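Cryptochrome DASH (PDB 2J4D) repairs cyclobutane pyrimidine dimers in single-stranded DNA as a photolyase, binds FAD and a folate light antenna, and may act as a blue-light photoreceptor. Local coordinates at residues 79-83 / 84-88; 358-361 / 362-366. One frame throughout, in Å; residues are numbered along the deposited sequence.

Interaction 1. Residues 79-83 / 84-88. With MHF (5,10-methenyl-6,7,8-trihydrofolic acid), chain D.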
loop_
_atom_site.group_PDB
_atom_site.type_symbol
_atom_site.label_atom_id
_atom_site.label_comp_id
_atom_site.label_asym_id
_atom_site.label_seq_id
_atom_site.Cartn_x
_atom_site.Cartn_y
_atom_site.Cartn_z
ATOM N N PHE A 79 -6.997 9.902 -11.281
ATOM C CA PHE A 79 -7.129 9.191 -12.536
ATOM C C PHE A 79 -6.655 9.971 -13.740
ATOM O O PHE A 79 -7.202 9.832 -14.836
ATOM C CB PHE A 79 -8.571 8.734 -12.713
ATOM C CG PHE A 79 -8.985 7.734 -11.688
ATOM C CD1 PHE A 79 -8.645 6.397 -11.837
ATOM C CD2 PHE A 79 -9.632 8.142 -10.526
ATOM C CE1 PHE A 79 -8.937 5.474 -10.836
ATOM C CE2 PHE A 79 -9.928 7.227 -9.517
ATOM C CZ PHE A 79 -9.578 5.894 -9.674
ATOM N N HIS A 80 -5.646 10.808 -13.525
ATOM C CA HIS A 80 -5.045 11.555 -14.615
ATOM C C HIS A 80 -3.777 10.783 -14.958
ATOM O O HIS A 80 -3.859 9.580 -15.171
ATOM C CB HIS A 80 -4.756 12.997 -14.191
ATOM C CG HIS A 80 -5.983 13.853 -14.146
ATOM N ND1 HIS A 80 -6.012 15.091 -13.543
ATOM C CD2 HIS A 80 -7.229 13.646 -14.642
ATOM C CE1 HIS A 80 -7.223 15.609 -13.665
ATOM N NE2 HIS A 80 -7.979 14.752 -14.330
ATOM N N THR A 81 -2.611 11.427 -14.986
ATOM C CA THR A 81 -1.390 10.694 -15.342
ATOM C C THR A 81 -0.217 10.896 -14.392
ATOM O O THR A 81 -0.216 11.823 -13.579
ATOM C CB THR A 81 -0.922 11.078 -16.754
ATOM O OG1 THR A 81 -0.745 12.497 -16.818
ATOM C CG2 THR A 81 -1.954 10.649 -17.793
ATOM N N THR A 82 0.789 10.032 -14.499
ATOM C CA THR A 82 1.958 10.154 -13.639
ATOM C C THR A 82 2.733 11.424 -13.973
ATOM O O THR A 82 2.659 11.946 -15.085
ATOM C CB THR A 82 2.864 8.906 -13.719
ATOM O OG1 THR A 82 3.280 8.684 -15.069
ATOM C CG2 THR A 82 2.102 7.681 -13.211
ATOM N N HIS A 83 3.470 11.909 -12.984
ATOM C CA HIS A 83 4.210 13.164 -13.050
ATOM C C HIS A 83 5.189 13.436 -14.185
ATOM O O HIS A 83 5.022 14.402 -14.942
ATOM C CB HIS A 83 4.913 13.378 -11.703
ATOM C CG HIS A 83 5.482 14.751 -11.521
ATOM N ND1 HIS A 83 6.701 15.129 -12.044
ATOM C CD2 HIS A 83 5.007 15.832 -10.856
ATOM C CE1 HIS A 83 6.952 16.382 -11.706
ATOM N NE2 HIS A 83 5.941 16.832 -10.985
ATOM N N PHE A 84 6.211 12.604 -14.299
ATOM C CA PHE A 84 7.222 12.803 -15.325
ATOM C C PHE A 84 6.973 12.142 -16.672
ATOM O O PHE A 84 7.231 12.752 -17.699
ATOM C CB PHE A 84 8.593 12.353 -14.797
ATOM C CG PHE A 84 9.124 13.209 -13.677
ATOM C CD1 PHE A 84 9.558 14.510 -13.923
ATOM C CD2 PHE A 84 9.168 12.725 -12.373
ATOM C CE1 PHE A 84 10.027 15.318 -12.885
ATOM C CE2 PHE A 84 9.637 13.525 -11.322
ATOM C CZ PHE A 84 10.067 14.825 -11.580
ATOM N N PHE A 85 6.457 10.914 -16.673
ATOM C CA PHE A 85 6.258 10.174 -17.914
ATOM C C PHE A 85 4.825 9.943 -18.353
ATOM O O PHE A 85 4.566 9.233 -19.323
ATOM C CB PHE A 85 7.005 8.847 -17.804
ATOM C CG PHE A 85 8.464 9.024 -17.534
ATOM C CD1 PHE A 85 9.319 9.456 -18.544
ATOM C CD2 PHE A 85 8.967 8.883 -16.246
ATOM C CE1 PHE A 85 10.656 9.756 -18.277
ATOM C CE2 PHE A 85 10.301 9.181 -15.964
ATOM C CZ PHE A 85 11.147 9.621 -16.981
ATOM N N ASN A 86 3.902 10.553 -17.625
ATOM C CA ASN A 86 2.482 10.476 -17.905
ATOM C C ASN A 86 1.831 9.129 -18.213
ATOM O O ASN A 86 1.099 8.998 -19.200
ATOM C CB ASN A 86 2.131 11.481 -19.004
ATOM C CG ASN A 86 2.572 12.884 -18.655
ATOM O OD1 ASN A 86 3.665 13.316 -19.026
ATOM N ND2 ASN A 86 1.733 13.598 -17.910
ATOM N N PHE A 87 2.092 8.128 -17.371
ATOM C CA PHE A 87 1.438 6.831 -17.525
ATOM C C PHE A 87 0.141 7.059 -16.746
ATOM O O PHE A 87 -0.018 8.111 -16.135
ATOM C CB PHE A 87 2.242 5.713 -16.846
ATOM C CG PHE A 87 3.678 5.637 -17.281
ATOM C CD1 PHE A 87 4.042 5.927 -18.595
ATOM C CD2 PHE A 87 4.662 5.222 -16.389
ATOM C CE1 PHE A 87 5.368 5.803 -19.014
ATOM C CE2 PHE A 87 5.985 5.090 -16.792
ATOM C CZ PHE A 87 6.341 5.380 -18.109
ATOM N N PRO A 88 -0.805 6.103 -16.757
ATOM C CA PRO A 88 -2.041 6.345 -15.992
ATOM C C PRO A 88 -1.701 6.545 -14.502
ATOM O O PRO A 88 -0.889 5.800 -13.952
ATOM C CB PRO A 88 -2.847 5.073 -16.221
ATOM C CG PRO A 88 -2.365 4.603 -17.577
ATOM C CD PRO A 88 -0.883 4.839 -17.509
HETATM N N1 MHF D . 2.385 9.962 -5.553
HETATM C C2 MHF D . 1.796 10.412 -4.393
HETATM N NA2 MHF D . 0.894 9.612 -3.756
HETATM N N3 MHF D . 2.088 11.619 -3.881
HETATM C C4 MHF D . 2.968 12.461 -4.504
HETATM O O4 MHF D . 3.217 13.573 -4.022
HETATM C C4A MHF D . 3.585 12.040 -5.719
HETATM N N5 MHF D . 4.477 12.844 -6.472
HETATM C C6 MHF D . 4.827 12.523 -7.898
HETATM C C7 MHF D . 5.134 11.008 -7.943
HETATM N N8 MHF D . 3.905 10.328 -7.417
HETATM C C8A MHF D . 3.287 10.761 -6.234
HETATM C C9 MHF D . 6.008 13.461 -8.277
HETATM N N10 MHF D . 6.325 14.122 -6.988
HETATM C C11 MHF D . 5.069 14.161 -6.225
HETATM C C12 MHF D . 8.138 18.009 -7.269
HETATM C C13 MHF D . 8.665 16.888 -7.978
HETATM C C14 MHF D . 8.051 15.639 -7.898
HETATM C C15 MHF D . 6.884 15.454 -7.111
HETATM C C16 MHF D . 6.333 16.599 -6.408
HETATM C C17 MHF D . 6.955 17.861 -6.492
HETATM C C MHF D . 8.857 19.310 -7.341
HETATM O O MHF D . 9.885 19.384 -8.005
HETATM N N MHF D . 8.409 20.397 -6.674
HETATM C CA MHF D . 9.155 21.654 -6.741
HETATM C CB MHF D . 8.218 22.846 -6.549
HETATM C CG MHF D . 7.124 22.943 -7.581
HETATM C CD MHF D . 7.671 23.035 -8.988
HETATM O OE1 MHF D . 8.259 24.086 -9.324
HETATM O OE2 MHF D . 7.532 22.051 -9.748
HETATM C CT MHF D . 10.238 21.682 -5.658
HETATM O O1 MHF D . 10.175 20.844 -4.733
HETATM O O2 MHF D . 11.138 22.543 -5.736
#
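Thr82 and Phe87 grip each other through two hydrogen bonds, one main chain to main chain and one to the threonine hydroxyl. Thr82 N donates to Phe87 O at 2.6 Å, and Phe87 N returns a bond of the same 2.6 Å to Thr82 OG1. With chi1 at 58°, OG1 of Thr82 sits between its own N and carbonyl carbon, turned back to meet the returning chain; Glu414 of helix 409-419 holds the same hydroxyl and also takes Phe84 N and Phe85 N. One step outward, Asn86 ND2 reaches Thr81 OG1 at 2.9 Å, nearly straight (171°) and with the hydroxyl in the amide plane. Asn86 N adds a weak bond to Thr82 O. Together these fold 79-88 back on itself as a short hairpin-like reversal in the loop between strand 67-74 and helix 92-111 of the photolyase alpha/beta domain, Thr81 and Pro88 forming a single beta bridge. At the tip His83 meets Phe84 in a T-shaped pair: its imidazole edge faces the phenyl, ND1 poised above the ring centre, centroids 4.2 Å apart and planes at 67°. C14 of the folate antenna lies over one imidazole face, offset toward the rim, while C9 approaches closest, 3.5 Å from His83 CG.

Interaction 2. Residues 358-361 / 362-366; sequences QDQK and LFESW
CG of Asp359 stands anti to the backbone N (chi1 -178°), which swings the carboxylate forward over the first turn of helix 360-367, where OD1 takes the N-H of Leu362 at 2.8 Å. This is an N-cap: the aspartate sits just before the helix and supplies an acceptor to an amide that has no carbonyl one turn back within the helix. The N-H arrives from above the carboxylate plane, 61° out of it, yet the bond itself is fairly straight. The side chains of Asp359 and Leu362 themselves cross at about a right angle, with OD2 of Asp359 3.9 Å from CG of Leu362. Trimming Asp359 to an alanine removes the carboxylate, and the Leu362 amide would probably be left without its capping acceptor. The main chain then runs on in regular i to i+4 fashion, Phe363 N to Asp359 O, Glu364 N to Gln360 O at 2.8 Å and Ser365 N to Lys361 O. On another side of the turn Gln360, bent at chi2 (54°), brings its amide across to Glu364, whose OE2 accepts a weak bond from NE2 at 3.3 Å, the amide and carboxylate planes almost perpendicular. The same NE2 lies at the edge of the Phe363 ring, 3.8 Å from CD2, while the buried ring packs on Met411 of helix 409-419. Further along, Ser365 turns its hydroxyl back to the main chain, and OG donates to Leu362 O at 2.6 Å.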
loop_
_atom_site.group_PDB
_atom_site.type_symbol
_atom_site.label_atom_id
_atom_site.label_comp_id
_atom_site.label_asym_id
_atom_site.label_seq_id
_atom_site.Cartn_x
_atom_site.Cartn_y
_atom_site.Cartn_z
ATOM N N GLN A 358 16.221 7.801 -21.528
ATOM C CA GLN A 358 14.773 7.692 -21.393
ATOM C C GLN A 358 14.273 7.021 -22.670
ATOM O O GLN A 358 13.147 7.246 -23.115
ATOM C CB GLN A 358 14.135 9.070 -21.215
ATOM C CG GLN A 358 14.671 9.829 -20.007
ATOM C CD GLN A 358 13.869 11.084 -19.695
ATOM O OE1 GLN A 358 13.177 11.632 -20.562
ATOM N NE2 GLN A 358 13.967 11.554 -18.453
ATOM N N ASP A 359 15.147 6.196 -23.249
ATOM C CA ASP A 359 14.869 5.453 -24.477
ATOM C C ASP A 359 13.523 4.751 -24.354
ATOM O O ASP A 359 13.388 3.770 -23.615
ATOM C CB ASP A 359 15.965 4.409 -24.712
ATOM C CG ASP A 359 15.769 3.630 -26.003
ATOM O OD1 ASP A 359 14.616 3.276 -26.331
ATOM O OD2 ASP A 359 16.777 3.354 -26.686
ATOM N N GLN A 360 12.537 5.242 -25.095
ATOM C CA GLN A 360 11.190 4.686 -25.050
ATOM C C GLN A 360 11.137 3.212 -25.450
ATOM O O GLN A 360 10.401 2.427 -24.849
ATOM C CB GLN A 360 10.262 5.514 -25.943
ATOM C CG GLN A 360 8.774 5.290 -25.699
ATOM C CD GLN A 360 8.372 5.498 -24.241
ATOM O OE1 GLN A 360 8.899 6.376 -23.553
ATOM N NE2 GLN A 360 7.417 4.696 -23.774
ATOM N N LYS A 361 11.927 2.834 -26.452
ATOM C CA LYS A 361 11.949 1.451 -26.912
ATOM C C LYS A 361 12.483 0.530 -25.825
ATOM O O LYS A 361 11.911 -0.530 -25.561
ATOM C CB LYS A 361 12.812 1.308 -28.167
ATOM C CG LYS A 361 12.039 0.858 -29.397
ATOM C CD LYS A 361 12.969 0.267 -30.451
ATOM C CE LYS A 361 13.702 -0.956 -29.907
ATOM N NZ LYS A 361 13.466 -2.180 -30.727
ATOM N N LEU A 362 13.590 0.925 -25.206
ATOM C CA LEU A 362 14.162 0.117 -24.142
ATOM C C LEU A 362 13.153 -0.007 -23.017
ATOM O O LEU A 362 12.895 -1.102 -22.523
ATOM C CB LEU A 362 15.441 0.744 -23.596
ATOM C CG LEU A 362 16.743 0.295 -24.255
ATOM C CD1 LEU A 362 17.917 0.826 -23.448
ATOM C CD2 LEU A 362 16.795 -1.223 -24.310
ATOM N N PHE A 363 12.579 1.121 -22.617
ATOM C CA PHE A 363 11.594 1.100 -21.545
ATOM C C PHE A 363 10.427 0.166 -21.864
ATOM O O PHE A 363 10.045 -0.671 -21.039
ATOM C CB PHE A 363 11.051 2.506 -21.274
ATOM C CG PHE A 363 9.915 2.524 -20.293
ATOM C CD1 PHE A 363 10.125 2.173 -18.963
ATOM C CD2 PHE A 363 8.620 2.803 -20.716
ATOM C CE1 PHE A 363 9.053 2.092 -18.067
ATOM C CE2 PHE A 363 7.543 2.725 -19.832
ATOM C CZ PHE A 363 7.760 2.367 -18.506
ATOM N N GLU A 364 9.860 0.297 -23.060
ATOM C CA GLU A 364 8.732 -0.546 -23.413
ATOM C C GLU A 364 9.027 -2.040 -23.368
ATOM O O GLU A 364 8.138 -2.830 -23.046
ATOM C CB GLU A 364 8.184 -0.149 -24.783
ATOM C CG GLU A 364 7.661 1.280 -24.790
ATOM C CD GLU A 364 6.935 1.647 -26.065
ATOM O OE1 GLU A 364 7.197 1.006 -27.106
ATOM O OE2 GLU A 364 6.110 2.589 -26.023
ATOM N N SER A 365 10.263 -2.434 -23.672
ATOM C CA SER A 365 10.618 -3.856 -23.649
ATOM C C SER A 365 10.577 -4.388 -22.214
ATOM O O SER A 365 10.220 -5.545 -21.981
ATOM C CB SER A 365 12.008 -4.087 -24.266
ATOM O OG SER A 365 13.043 -3.515 -23.483
ATOM N N TRP A 366 10.952 -3.533 -21.265
ATOM C CA TRP A 366 10.941 -3.864 -19.841
ATOM C C TRP A 366 9.476 -3.937 -19.410
ATOM O O TRP A 366 9.025 -4.922 -18.830
ATOM C CB TRP A 366 11.650 -2.750 -19.063
ATOM C CG TRP A 366 11.741 -2.923 -17.566
ATOM C CD1 TRP A 366 12.622 -3.722 -16.873
ATOM C CD2 TRP A 366 10.981 -2.217 -16.572
ATOM N NE1 TRP A 366 12.460 -3.543 -15.517
ATOM C CE2 TRP A 366 11.461 -2.628 -15.303
ATOM C CE3 TRP A 366 9.942 -1.274 -16.631
ATOM C CZ2 TRP A 366 10.937 -2.126 -14.103
ATOM C CZ3 TRP A 366 9.422 -0.773 -15.431
ATOM C CH2 TRP A 366 9.924 -1.201 -14.187
#

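Overall arrangement
From the N terminus the chain first meets interaction 1, which closes a short turn between strand 67-74 and helix 92-111 in the alpha/beta part of the protein, beside the folate. Interaction 2 comes some 270 residues later, in the FAD-binding part, and opens helix 360-367. The two follow in series, neither nesting nor crossing. In space their centres are 16 Å apart, yet they touch: the nearly parallel rings of Phe87 and Phe363 meet with their CZ atoms 3.4 Å apart, and Phe85 rests on Gln358. Both also lean on helix 409-419, through Phe85 and Phe363 on Met411, so this helix and the aromatic contact join the antenna-side loop to the flavin-binding part.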